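Local structure of hypothetical protein SA0798 (Staphylococcus aureus subsp. aureus N315, 1XG8) at residues L78-V90 / G93-K107. The protein is of unknown function but is a DUF1462-family member with a probable thioredoxin-like fold. Sequence-based numbering, arbitrary orientation.
Sequences LFYPLITMNDEYV and GYIQTKQITRFIDQK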
loop_
_atom_site.group_PDB
_atom_site.type_symbol
_atom_site.label_atom_id
_atom_site.label_comp_id
_atom_site.label_asym_id
_atom_site.label_seq_id
_atom_site.Cartn_x
_atom_site.Cartn_y
_atom_site.Cartn_z
ATOM N N LEU A 78 11.885 0.603 6.392
ATOM C CA LEU A 78 10.924 1.095 5.420
ATOM C C LEU A 78 10.277 2.352 5.984
ATOM O O LEU A 78 10.273 2.563 7.196
ATOM C CB LEU A 78 9.836 0.051 5.143
ATOM C CG LEU A 78 10.232 -1.293 4.536
ATOM C CD1 LEU A 78 8.963 -2.035 4.161
ATOM C CD2 LEU A 78 11.105 -1.094 3.305
ATOM N N PHE A 79 9.740 3.183 5.098
ATOM C CA PHE A 79 9.067 4.414 5.492
ATOM C C PHE A 79 7.574 4.185 5.353
ATOM O O PHE A 79 7.128 3.121 4.920
ATOM C CB PHE A 79 9.452 5.578 4.568
ATOM C CG PHE A 79 10.933 5.830 4.472
ATOM C CD1 PHE A 79 11.444 6.628 3.451
ATOM C CD2 PHE A 79 11.821 5.272 5.388
ATOM C CE1 PHE A 79 12.815 6.865 3.342
ATOM C CE2 PHE A 79 13.193 5.502 5.286
ATOM C CZ PHE A 79 13.688 6.298 4.262
ATOM N N TYR A 80 6.795 5.191 5.726
ATOM C CA TYR A 80 5.352 5.105 5.578
ATOM C C TYR A 80 4.890 6.477 5.079
ATOM O O TYR A 80 5.548 7.490 5.325
ATOM C CB TYR A 80 4.685 4.716 6.903
ATOM C CG TYR A 80 4.786 5.771 7.971
ATOM C CD1 TYR A 80 3.904 6.855 7.998
ATOM C CD2 TYR A 80 5.776 5.701 8.946
ATOM C CE1 TYR A 80 4.006 7.838 8.965
ATOM C CE2 TYR A 80 5.889 6.683 9.918
ATOM C CZ TYR A 80 5.000 7.747 9.920
ATOM O OH TYR A 80 5.118 8.712 10.884
ATOM N N PRO A 81 3.758 6.528 4.362
ATOM C CA PRO A 81 2.909 5.381 4.009
ATOM C C PRO A 81 3.612 4.213 3.330
ATOM O O PRO A 81 4.521 4.402 2.533
ATOM C CB PRO A 81 1.852 6.003 3.096
ATOM C CG PRO A 81 2.601 7.139 2.444
ATOM C CD PRO A 81 3.327 7.734 3.632
ATOM N N LEU A 82 3.189 3.002 3.680
ATOM C CA LEU A 82 3.718 1.793 3.065
ATOM C C LEU A 82 2.514 1.125 2.413
ATOM O O LEU A 82 1.472 0.952 3.050
ATOM C CB LEU A 82 4.335 0.852 4.104
ATOM C CG LEU A 82 4.735 -0.549 3.604
ATOM C CD1 LEU A 82 5.936 -0.475 2.681
ATOM C CD2 LEU A 82 5.065 -1.428 4.799
ATOM N N ILE A 83 2.648 0.780 1.139
ATOM C CA ILE A 83 1.569 0.131 0.419
ATOM C C ILE A 83 1.923 -1.317 0.134
ATOM O O ILE A 83 3.041 -1.612 -0.290
ATOM C CB ILE A 83 1.295 0.817 -0.948
ATOM C CG1 ILE A 83 0.944 2.291 -0.742
ATOM C CG2 ILE A 83 0.161 0.099 -1.667
ATOM C CD1 ILE A 83 0.379 2.985 -1.966
ATOM N N THR A 84 0.987 -2.224 0.395
ATOM C CA THR A 84 1.204 -3.634 0.085
ATOM C C THR A 84 -0.067 -4.159 -0.556
ATOM O O THR A 84 -1.163 -3.702 -0.235
ATOM C CB THR A 84 1.516 -4.521 1.328
ATOM O OG1 THR A 84 0.397 -4.519 2.212
ATOM C CG2 THR A 84 2.759 -4.034 2.055
ATOM N N MET A 85 0.080 -5.088 -1.492
ATOM C CA MET A 85 -1.074 -5.692 -2.160
ATOM C C MET A 85 -0.916 -7.197 -2.063
ATOM O O MET A 85 0.028 -7.768 -2.610
ATOM C CB MET A 85 -1.165 -5.277 -3.626
ATOM C CG MET A 85 -2.351 -5.929 -4.343
ATOM S SD MET A 85 -2.601 -5.358 -6.037
ATOM C CE MET A 85 -1.280 -6.195 -6.872
ATOM N N ASN A 86 -1.840 -7.824 -1.345
ATOM C CA ASN A 86 -1.801 -9.259 -1.133
ATOM C C ASN A 86 -0.537 -9.606 -0.349
ATOM O O ASN A 86 0.112 -10.622 -0.600
ATOM C CB ASN A 86 -1.848 -9.987 -2.480
ATOM C CG ASN A 86 -3.214 -9.874 -3.150
ATOM O OD1 ASN A 86 -3.322 -9.915 -4.376
ATOM N ND2 ASN A 86 -4.264 -9.742 -2.341
ATOM N N ASP A 87 -0.204 -8.731 0.603
ATOM C CA ASP A 87 0.964 -8.890 1.471
ATOM C C ASP A 87 2.317 -8.734 0.803
ATOM O O ASP A 87 3.341 -9.053 1.404
ATOM C CB ASP A 87 0.928 -10.241 2.181
ATOM C CG ASP A 87 -0.067 -10.271 3.313
ATOM O OD1 ASP A 87 0.060 -9.439 4.238
ATOM O OD2 ASP A 87 -0.977 -11.126 3.280
ATOM N N GLU A 88 2.332 -8.253 -0.433
ATOM C CA GLU A 88 3.586 -8.058 -1.144
ATOM C C GLU A 88 3.956 -6.575 -1.110
ATOM O O GLU A 88 3.084 -5.715 -1.250
ATOM C CB GLU A 88 3.447 -8.518 -2.595
ATOM C CG GLU A 88 2.956 -9.945 -2.754
ATOM C CD GLU A 88 2.757 -10.328 -4.208
ATOM O OE1 GLU A 88 1.973 -9.650 -4.915
ATOM O OE2 GLU A 88 3.388 -11.314 -4.646
ATOM N N TYR A 89 5.242 -6.281 -0.925
ATOM C CA TYR A 89 5.711 -4.901 -0.886
ATOM C C TYR A 89 5.527 -4.227 -2.237
ATOM O O TYR A 89 5.939 -4.760 -3.268
ATOM C CB TYR A 89 7.190 -4.843 -0.516
ATOM C CG TYR A 89 7.821 -3.484 -0.764
ATOM C CD1 TYR A 89 7.507 -2.384 0.038
ATOM C CD2 TYR A 89 8.704 -3.292 -1.828
ATOM C CE1 TYR A 89 8.056 -1.129 -0.219
ATOM C CE2 TYR A 89 9.257 -2.048 -2.091
ATOM C CZ TYR A 89 8.931 -0.973 -1.287
ATOM O OH TYR A 89 9.476 0.251 -1.560
ATOM N N VAL A 90 4.912 -3.050 -2.224
ATOM C CA VAL A 90 4.698 -2.291 -3.449
ATOM C C VAL A 90 5.444 -0.957 -3.415
ATOM O O VAL A 90 6.265 -0.690 -4.282
ATOM C CB VAL A 90 3.195 -2.041 -3.690
ATOM C CG1 VAL A 90 3.003 -1.110 -4.871
ATOM C CG2 VAL A 90 2.489 -3.364 -3.949
ATOM N N GLY A 93 6.870 5.374 1.675
ATOM C CA GLY A 93 7.351 6.744 1.779
ATOM C C GLY A 93 6.962 7.621 0.610
ATOM O O GLY A 93 5.796 7.978 0.460
ATOM N N TYR A 94 7.942 8.000 -0.199
ATOM C CA TYR A 94 7.667 8.799 -1.377
ATOM C C TYR A 94 7.090 7.772 -2.357
ATOM O O TYR A 94 7.725 6.757 -2.651
ATOM C CB TYR A 94 8.968 9.418 -1.904
ATOM C CG TYR A 94 9.476 10.576 -1.070
ATOM C CD1 TYR A 94 8.724 11.739 -0.946
ATOM C CD2 TYR A 94 10.696 10.504 -0.391
ATOM C CE1 TYR A 94 9.163 12.807 -0.167
ATOM C CE2 TYR A 94 11.152 11.573 0.394
ATOM C CZ TYR A 94 10.372 12.723 0.500
ATOM O OH TYR A 94 10.779 13.797 1.270
ATOM N N ILE A 95 5.883 8.018 -2.857
ATOM C CA ILE A 95 5.247 7.056 -3.743
ATOM C C ILE A 95 4.809 7.628 -5.083
ATOM O O ILE A 95 4.128 8.647 -5.138
ATOM C CB ILE A 95 4.022 6.425 -3.034
ATOM C CG1 ILE A 95 4.490 5.670 -1.790
ATOM C CG2 ILE A 95 3.267 5.496 -3.978
ATOM C CD1 ILE A 95 3.390 5.363 -0.827
ATOM N N GLN A 96 5.215 6.961 -6.161
ATOM C CA GLN A 96 4.848 7.379 -7.506
ATOM C C GLN A 96 3.725 6.509 -8.034
ATOM O O GLN A 96 3.654 5.317 -7.742
ATOM C CB GLN A 96 6.032 7.276 -8.464
ATOM C CG GLN A 96 7.029 8.414 -8.372
ATOM C CD GLN A 96 8.094 8.320 -9.450
ATOM O OE1 GLN A 96 7.782 8.137 -10.622
ATOM N NE2 GLN A 96 9.354 8.452 -9.057
ATOM N N THR A 97 2.858 7.128 -8.821
ATOM C CA THR A 97 1.718 6.466 -9.427
ATOM C C THR A 97 2.153 5.281 -10.286
ATOM O O THR A 97 1.493 4.248 -10.296
ATOM C CB THR A 97 0.958 7.451 -10.307
ATOM O OG1 THR A 97 0.866 8.707 -9.629
ATOM C CG2 THR A 97 -0.435 6.939 -10.593
ATOM N N LYS A 98 3.257 5.447 -11.011
ATOM C CA LYS A 98 3.785 4.395 -11.873
ATOM C C LYS A 98 4.172 3.152 -11.086
ATOM O O LYS A 98 4.043 2.039 -11.592
ATOM C CB LYS A 98 4.996 4.898 -12.653
ATOM C CG LYS A 98 4.643 5.888 -13.749
ATOM C CD LYS A 98 3.726 5.263 -14.801
ATOM C CE LYS A 98 3.232 6.306 -15.801
ATOM N NZ LYS A 98 4.356 6.996 -16.483
ATOM N N GLN A 99 4.656 3.336 -9.859
ATOM C CA GLN A 99 5.031 2.204 -9.013
ATOM C C GLN A 99 3.803 1.333 -8.758
ATOM O O GLN A 99 3.881 0.102 -8.784
ATOM C CB GLN A 99 5.554 2.672 -7.660
ATOM C CG GLN A 99 6.754 3.559 -7.714
ATOM C CD GLN A 99 7.357 3.738 -6.343
ATOM O OE1 GLN A 99 7.880 2.780 -5.762
ATOM N NE2 GLN A 99 7.275 4.956 -5.804
ATOM N N ILE A 100 2.676 1.985 -8.493
ATOM C CA ILE A 100 1.438 1.282 -8.247
ATOM C C ILE A 100 0.949 0.609 -9.529
ATOM O O ILE A 100 0.612 -0.575 -9.523
ATOM C CB ILE A 100 0.319 2.230 -7.763
ATOM C CG1 ILE A 100 0.811 3.090 -6.596
ATOM C CG2 ILE A 100 -0.901 1.407 -7.362
ATOM C CD1 ILE A 100 1.358 2.307 -5.463
ATOM N N THR A 101 0.912 1.352 -10.630
ATOM C CA THR A 101 0.421 0.783 -11.881
ATOM C C THR A 101 1.325 -0.286 -12.482
ATOM O O THR A 101 0.849 -1.337 -12.923
ATOM C CB THR A 101 0.148 1.886 -12.942
ATOM O OG1 THR A 101 1.341 2.643 -13.185
ATOM C CG2 THR A 101 -0.966 2.805 -12.461
ATOM N N ARG A 102 2.626 -0.036 -12.495
ATOM C CA ARG A 102 3.531 -1.019 -13.057
ATOM C C ARG A 102 3.528 -2.319 -12.266
ATOM O O ARG A 102 3.769 -3.383 -12.822
ATOM C CB ARG A 102 4.944 -0.442 -13.154
ATOM C CG ARG A 102 5.065 0.625 -14.228
ATOM C CD ARG A 102 6.464 1.192 -14.327
ATOM N NE ARG A 102 6.533 2.227 -15.357
ATOM C CZ ARG A 102 7.638 2.886 -15.695
ATOM N NH1 ARG A 102 8.788 2.625 -15.086
ATOM N NH2 ARG A 102 7.597 3.804 -16.654
ATOM N N PHE A 103 3.258 -2.236 -10.970
ATOM C CA PHE A 103 3.215 -3.432 -10.133
ATOM C C PHE A 103 2.015 -4.292 -10.547
ATOM O O PHE A 103 2.125 -5.506 -10.678
ATOM C CB PHE A 103 3.090 -3.052 -8.655
ATOM C CG PHE A 103 3.089 -4.234 -7.720
ATOM C CD1 PHE A 103 4.286 -4.788 -7.278
ATOM C CD2 PHE A 103 1.886 -4.806 -7.294
ATOM C CE1 PHE A 103 4.290 -5.900 -6.418
ATOM C CE2 PHE A 103 1.878 -5.919 -6.435
ATOM C CZ PHE A 103 3.086 -6.466 -5.996
ATOM N N ILE A 104 0.867 -3.657 -10.751
ATOM C CA ILE A 104 -0.335 -4.374 -11.159
ATOM C C ILE A 104 -0.236 -4.806 -12.621
ATOM O O ILE A 104 -0.484 -5.974 -12.947
ATOM C CB ILE A 104 -1.592 -3.500 -10.966
ATOM C CG1 ILE A 104 -1.822 -3.260 -9.477
ATOM C CG2 ILE A 104 -2.816 -4.177 -11.583
ATOM C CD1 ILE A 104 -2.960 -2.317 -9.202
ATOM N N ASP A 105 0.130 -3.870 -13.496
ATOM C CA ASP A 105 0.273 -4.169 -14.925
ATOM C C ASP A 105 1.169 -5.372 -15.153
ATOM O O ASP A 105 0.867 -6.240 -15.972
ATOM C CB ASP A 105 0.857 -2.973 -15.667
ATOM C CG ASP A 105 -0.113 -1.826 -15.761
ATOM O OD1 ASP A 105 -1.296 -2.008 -15.379
ATOM O OD2 ASP A 105 0.301 -0.743 -16.226
ATOM N N GLN A 106 2.278 -5.410 -14.426
ATOM C CA GLN A 106 3.221 -6.505 -14.538
ATOM C C GLN A 106 2.509 -7.825 -14.275
ATOM O O GLN A 106 2.769 -8.812 -14.960
ATOM C CB GLN A 106 4.368 -6.311 -13.544
ATOM C CG GLN A 106 5.462 -7.356 -13.634
ATOM C CD GLN A 106 4.993 -8.730 -13.200
ATOM O OE1 GLN A 106 4.297 -8.873 -12.189
ATOM N NE2 GLN A 106 5.377 -9.753 -13.956
ATOM N N LYS A 107 1.614 -7.841 -13.287
ATOM C CA LYS A 107 0.861 -9.051 -12.949
ATOM C C LYS A 107 -0.111 -9.435 -14.065
ATOM O O LYS A 107 -0.166 -10.592 -14.478
ATOM C CB LYS A 107 0.092 -8.848 -11.641
ATOM C CG LYS A 107 0.891 -9.187 -10.394
ATOM C CD LYS A 107 0.229 -8.616 -9.155
ATOM C CE LYS A 107 0.556 -9.424 -7.910
ATOM N NZ LYS A 107 1.988 -9.770 -7.807
#
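Pro81 and Gly93 join the backbones of 78-90 and 93-107 at the open end of a β-hairpin whose strands, 82-85 and 88-92, are joined by a type I' turn from Met85 to Glu88. Gly93 N donates to Pro81 O at 2.7 Å. The peptide bond before Pro81 is cis, consistent with the cis-proline that precedes this strand in thioredoxin-like folds. Helix 97-107 packs along one face of the hairpin, its axis nearly parallel to that of strand 82-85 (13°), completing the β-β-α end of the fold.

Along this face Ile83 CD1 meets Ile100 CD1 at 3.7 Å, the two side chains crossing at about a right angle, while Ile95 CD1 lies against Pro81 CG and Ile83 CG1. Helix 28-42 reaches the same layer through Ile31 on Pro81 and Leu35 on Ile83. Val90 splits its branches between two helix residues: CG1 touches Ile100 CD1, and CG2 sits over the centre of the Phe103 ring in a CH-π contact, 3.6 Å from the centroid. The methyl end of Met85, brought round by the bend at chi3 (75°), meets the edge of that ring in its plane and also rests on Lys107 CD. Near the turn, Glu88 and Lys107 approach from opposite directions and close a salt bridge, Lys107 NZ lying 2.9 Å from Glu88 OE1 on its syn lone pair.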